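Local coordinates for RNA-dependent RNA Polymerase (Bombyx mori cytoplasmic polyhedrosis virus, PDB 6TZ0), which catalyses RNA-templated RNA synthesis, transcribing the double-stranded viral genome conservatively into plus strands and probably also making the complementary minus strands, at residues Q212-H224 against R770-F782. Numbering follows the deposited sequence.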
loop_
_atom_site.group_PDB
_atom_site.type_symbol
_atom_site.label_atom_id
_atom_site.label_comp_id
_atom_site.label_asym_id
_atom_site.label_seq_id
_atom_site.Cartn_x
_atom_site.Cartn_y
_atom_site.Cartn_z
ATOM N N GLN A 212 -15.209 17.665 -17.851
ATOM C CA GLN A 212 -15.134 18.130 -16.469
ATOM C C GLN A 212 -15.678 19.548 -16.317
ATOM O O GLN A 212 -16.328 19.862 -15.313
ATOM C CB GLN A 212 -13.696 18.055 -15.965
ATOM C CG GLN A 212 -13.566 18.357 -14.490
ATOM C CD GLN A 212 -14.251 17.316 -13.636
ATOM O OE1 GLN A 212 -14.160 16.120 -13.903
ATOM N NE2 GLN A 212 -14.949 17.765 -12.604
ATOM N N VAL A 213 -15.431 20.417 -17.299
ATOM C CA VAL A 213 -15.953 21.779 -17.212
ATOM C C VAL A 213 -17.474 21.780 -17.347
ATOM O O VAL A 213 -18.175 22.515 -16.638
ATOM C CB VAL A 213 -15.259 22.680 -18.252
ATOM C CG1 VAL A 213 -15.893 24.048 -18.319
ATOM C CG2 VAL A 213 -13.808 22.843 -17.881
ATOM N N GLY A 214 -18.015 20.900 -18.190
ATOM C CA GLY A 214 -19.458 20.760 -18.259
ATOM C C GLY A 214 -20.066 20.149 -17.012
ATOM O O GLY A 214 -21.188 20.499 -16.632
ATOM N N THR A 215 -19.339 19.242 -16.357
ATOM C CA THR A 215 -19.782 18.710 -15.073
ATOM C C THR A 215 -19.795 19.796 -14.003
ATOM O O THR A 215 -20.700 19.839 -13.163
ATOM C CB THR A 215 -18.877 17.548 -14.667
ATOM O OG1 THR A 215 -18.914 16.550 -15.689
ATOM C CG2 THR A 215 -19.327 16.916 -13.368
ATOM N N ALA A 216 -18.814 20.697 -14.038
ATOM C CA ALA A 216 -18.778 21.805 -13.089
ATOM C C ALA A 216 -19.893 22.811 -13.337
ATOM O O ALA A 216 -20.397 23.413 -12.384
ATOM C CB ALA A 216 -17.422 22.498 -13.149
ATOM N N ILE A 217 -20.279 23.020 -14.598
ATOM C CA ILE A 217 -21.429 23.878 -14.882
ATOM C C ILE A 217 -22.721 23.218 -14.413
ATOM O O ILE A 217 -23.581 23.871 -13.809
ATOM C CB ILE A 217 -21.491 24.226 -16.378
ATOM C CG1 ILE A 217 -20.276 25.028 -16.801
ATOM C CG2 ILE A 217 -22.713 25.057 -16.690
ATOM C CD1 ILE A 217 -20.178 25.137 -18.285
ATOM N N MET A 218 -22.869 21.911 -14.663
ATOM C CA MET A 218 -24.033 21.165 -14.180
ATOM C C MET A 218 -24.113 21.136 -12.659
ATOM O O MET A 218 -25.205 21.030 -12.094
ATOM C CB MET A 218 -23.992 19.739 -14.729
ATOM C CG MET A 218 -24.376 19.584 -16.192
ATOM S SD MET A 218 -26.156 19.654 -16.461
ATOM C CE MET A 218 -26.341 21.329 -17.019
ATOM N N SER A 219 -22.971 21.242 -11.990
ATOM C CA SER A 219 -22.888 21.269 -10.541
ATOM C C SER A 219 -23.328 22.593 -9.932
ATOM O O SER A 219 -23.604 22.641 -8.732
ATOM C CB SER A 219 -21.450 20.975 -10.134
ATOM O OG SER A 219 -21.098 19.652 -10.488
ATOM N N GLY A 220 -23.389 23.662 -10.712
ATOM C CA GLY A 220 -23.614 24.971 -10.148
ATOM C C GLY A 220 -22.373 25.646 -9.619
ATOM O O GLY A 220 -22.480 26.702 -8.990
ATOM N N ILE A 221 -21.200 25.065 -9.851
ATOM C CA ILE A 221 -19.953 25.644 -9.369
ATOM C C ILE A 221 -19.446 26.710 -10.331
ATOM O O ILE A 221 -19.075 27.815 -9.922
ATOM C CB ILE A 221 -18.921 24.525 -9.153
ATOM C CG1 ILE A 221 -19.405 23.590 -8.048
ATOM C CG2 ILE A 221 -17.552 25.091 -8.835
ATOM C CD1 ILE A 221 -18.652 22.310 -7.969
ATOM N N LEU A 222 -19.433 26.407 -11.621
ATOM C CA LEU A 222 -19.012 27.358 -12.634
ATOM C C LEU A 222 -20.214 27.856 -13.416
ATOM O O LEU A 222 -21.133 27.092 -13.715
ATOM C CB LEU A 222 -18.003 26.738 -13.597
ATOM C CG LEU A 222 -16.624 26.385 -13.061
ATOM C CD1 LEU A 222 -15.831 25.705 -14.149
ATOM C CD2 LEU A 222 -15.908 27.621 -12.583
ATOM N N THR A 223 -20.205 29.142 -13.735
ATOM C CA THR A 223 -21.160 29.703 -14.674
ATOM C C THR A 223 -20.571 29.583 -16.079
ATOM O O THR A 223 -19.544 28.933 -16.286
ATOM C CB THR A 223 -21.496 31.140 -14.289
ATOM O OG1 THR A 223 -20.324 31.954 -14.378
ATOM C CG2 THR A 223 -22.012 31.186 -12.869
ATOM N N HIS A 224 -21.211 30.201 -17.069
ATOM C CA HIS A 224 -20.701 30.085 -18.432
ATOM C C HIS A 224 -19.485 30.975 -18.656
ATOM O O HIS A 224 -18.533 30.572 -19.340
ATOM C CB HIS A 224 -21.810 30.401 -19.432
ATOM C CG HIS A 224 -22.912 29.391 -19.441
ATOM N ND1 HIS A 224 -22.774 28.145 -20.009
ATOM C CD2 HIS A 224 -24.166 29.434 -18.935
ATOM C CE1 HIS A 224 -23.897 27.468 -19.864
ATOM N NE2 HIS A 224 -24.758 28.226 -19.214
ATOM N N ARG A 770 -20.660 17.683 -1.559
ATOM C CA ARG A 770 -19.578 18.554 -1.988
ATOM C C ARG A 770 -19.936 19.342 -3.240
ATOM O O ARG A 770 -19.062 19.943 -3.867
ATOM C CB ARG A 770 -18.307 17.732 -2.184
ATOM C CG ARG A 770 -18.428 16.600 -3.158
ATOM C CD ARG A 770 -17.162 15.779 -3.151
ATOM N NE ARG A 770 -16.963 15.034 -1.913
ATOM C CZ ARG A 770 -15.864 14.343 -1.635
ATOM N NH1 ARG A 770 -14.867 14.306 -2.502
ATOM N NH2 ARG A 770 -15.758 13.682 -0.495
ATOM N N VAL A 771 -21.216 19.377 -3.587
ATOM C CA VAL A 771 -21.701 19.961 -4.826
ATOM C C VAL A 771 -22.668 21.083 -4.460
ATOM O O VAL A 771 -23.151 21.171 -3.333
ATOM C CB VAL A 771 -22.375 18.887 -5.708
ATOM C CG1 VAL A 771 -23.793 18.587 -5.257
ATOM C CG2 VAL A 771 -22.300 19.201 -7.146
ATOM N N ARG A 772 -22.951 21.947 -5.426
ATOM C CA ARG A 772 -23.767 23.124 -5.171
ATOM C C ARG A 772 -25.164 23.031 -5.778
ATOM O O ARG A 772 -26.105 23.612 -5.234
ATOM C CB ARG A 772 -23.033 24.364 -5.691
ATOM C CG ARG A 772 -23.612 25.677 -5.274
ATOM C CD ARG A 772 -22.710 26.811 -5.680
ATOM N NE ARG A 772 -23.338 28.094 -5.408
ATOM C CZ ARG A 772 -22.788 29.264 -5.688
ATOM N NH1 ARG A 772 -21.594 29.317 -6.256
ATOM N NH2 ARG A 772 -23.437 30.382 -5.411
ATOM N N ARG A 773 -25.334 22.301 -6.881
ATOM C CA ARG A 773 -26.653 22.052 -7.462
ATOM C C ARG A 773 -26.769 20.566 -7.787
ATOM O O ARG A 773 -26.300 20.118 -8.845
ATOM C CB ARG A 773 -26.899 22.906 -8.702
ATOM C CG ARG A 773 -28.304 22.766 -9.248
ATOM C CD ARG A 773 -28.612 23.689 -10.415
ATOM N NE ARG A 773 -27.854 23.383 -11.625
ATOM C CZ ARG A 773 -27.054 24.242 -12.243
ATOM N NH1 ARG A 773 -26.910 25.472 -11.776
ATOM N NH2 ARG A 773 -26.410 23.879 -13.340
ATOM N N PRO A 774 -27.382 19.772 -6.903
ATOM C CA PRO A 774 -27.465 18.321 -7.142
ATOM C C PRO A 774 -28.450 17.908 -8.225
ATOM O O PRO A 774 -28.356 16.774 -8.718
ATOM C CB PRO A 774 -27.895 17.771 -5.776
ATOM C CG PRO A 774 -27.506 18.817 -4.803
ATOM C CD PRO A 774 -27.707 20.111 -5.509
ATOM N N GLU A 775 -29.385 18.776 -8.615
ATOM C CA GLU A 775 -30.391 18.399 -9.604
ATOM C C GLU A 775 -29.795 18.315 -11.008
ATOM O O GLU A 775 -30.118 17.397 -11.777
ATOM C CB GLU A 775 -31.547 19.398 -9.554
ATOM C CG GLU A 775 -32.675 19.103 -10.522
ATOM C CD GLU A 775 -33.423 17.827 -10.192
ATOM O OE1 GLU A 775 -33.489 17.454 -9.000
ATOM O OE2 GLU A 775 -33.941 17.189 -11.132
ATOM N N GLY A 776 -28.917 19.259 -11.357
ATOM C CA GLY A 776 -28.199 19.166 -12.617
ATOM C C GLY A 776 -27.256 17.985 -12.661
ATOM O O GLY A 776 -27.034 17.397 -13.722
ATOM N N LEU A 777 -26.724 17.597 -11.509
ATOM C CA LEU A 777 -25.933 16.381 -11.413
ATOM C C LEU A 777 -26.797 15.138 -11.610
ATOM O O LEU A 777 -26.336 14.140 -12.180
ATOM C CB LEU A 777 -25.208 16.385 -10.070
ATOM C CG LEU A 777 -24.242 15.304 -9.619
ATOM C CD1 LEU A 777 -23.097 15.959 -8.911
ATOM C CD2 LEU A 777 -24.968 14.454 -8.633
ATOM N N LYS A 778 -28.065 15.193 -11.186
ATOM C CA LYS A 778 -28.979 14.090 -11.473
ATOM C C LYS A 778 -29.273 13.994 -12.966
ATOM O O LYS A 778 -29.336 12.892 -13.528
ATOM C CB LYS A 778 -30.279 14.237 -10.679
ATOM C CG LYS A 778 -31.193 13.018 -10.800
ATOM C CD LYS A 778 -32.306 13.011 -9.762
ATOM C CE LYS A 778 -33.486 13.879 -10.145
ATOM N NZ LYS A 778 -34.296 13.214 -11.194
ATOM N N MET A 779 -29.428 15.141 -13.629
ATOM C CA MET A 779 -29.650 15.127 -15.074
ATOM C C MET A 779 -28.418 14.631 -15.826
ATOM O O MET A 779 -28.538 13.899 -16.818
ATOM C CB MET A 779 -30.059 16.515 -15.559
ATOM C CG MET A 779 -30.469 16.551 -17.013
ATOM S SD MET A 779 -31.148 18.130 -17.512
ATOM C CE MET A 779 -32.733 18.048 -16.697
ATOM N N LEU A 780 -27.227 14.993 -15.345
ATOM C CA LEU A 780 -25.987 14.549 -15.970
ATOM C C LEU A 780 -25.806 13.042 -15.839
ATOM O O LEU A 780 -25.401 12.374 -16.798
ATOM C CB LEU A 780 -24.811 15.289 -15.344
ATOM C CG LEU A 780 -23.428 15.030 -15.913
ATOM C CD1 LEU A 780 -23.388 15.456 -17.356
ATOM C CD2 LEU A 780 -22.429 15.804 -15.113
ATOM N N GLY A 781 -26.120 12.489 -14.666
ATOM C CA GLY A 781 -26.080 11.045 -14.507
ATOM C C GLY A 781 -27.129 10.314 -15.324
ATOM O O GLY A 781 -26.867 9.215 -15.829
ATOM N N PHE A 782 -28.318 10.911 -15.477
ATOM C CA PHE A 782 -29.336 10.325 -16.347
ATOM C C PHE A 782 -28.874 10.270 -17.795
ATOM O O PHE A 782 -29.090 9.266 -18.479
ATOM C CB PHE A 782 -30.643 11.108 -16.250
ATOM C CG PHE A 782 -31.671 10.698 -17.270
ATOM C CD1 PHE A 782 -32.336 9.491 -17.164
ATOM C CD2 PHE A 782 -31.978 11.534 -18.332
ATOM C CE1 PHE A 782 -33.280 9.122 -18.106
ATOM C CE2 PHE A 782 -32.915 11.172 -19.269
ATOM C CZ PHE A 782 -33.568 9.965 -19.156
#
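Arg-773 reaches over the C-terminal end of helix 206-218, where its NH2 lies 2.9 Å from Ile-217 O and also near Met-218 O. One face of its guanidinium rests on the backbone of Gly-220, with NH1 3.7 Å from Gly-220 CA. The chain leaves with CG anti to the backbone N and stays extended until a bend at chi3 (67°) turns the guanidinium back toward the carbonyls of Ile-217 and Met-218. Ser-219 O takes weak, bent hydrogen bonds from Arg-773 N and Arg-772 N. Arg-772 runs extended past the turn, its CD 3.3 Å from Gly-220 O, and its NH2 is hydrogen-bonded to Ser-60 O. The turn is a Schellman motif: Gly-220 has positive phi (83°), Ile-221 N bonds back to Ala-216 O and Gly-220 N to Ile-217 O, with Leu-222 N a second donor to Ala-216 O. The contact sets this helix end, in the N-terminal region, against the start of helix 774-786; the short helical segments pack at 136°, their axes 9.0 Å apart. At the crossing Gly-776, lacking a side chain, lets its CA approach Met-218 O to 3.6 Å in a CA-H...O contact. Met-218, bent at chi2 and chi3, brings SD to 3.7 Å from Gly-776 O, while its CB faces Leu-780 CD2. The same CD2 branch lies against Thr-215 OG1 and CG2, the two side chains crossing at about a right angle; that hydroxyl is hydrogen-bonded to Cys-211 O and Trp-742 NE1. Val-771 CG2 touches both CB and OG of Ser-219, 3.6 Å from each. Ser-219 OG bonds back to Thr-215 O at 2.7 Å, on the opposite face of that carbonyl from Ser-219 N. Farther out, Trp-159 of helix 145-160 packs on Met-218 and Arg-773.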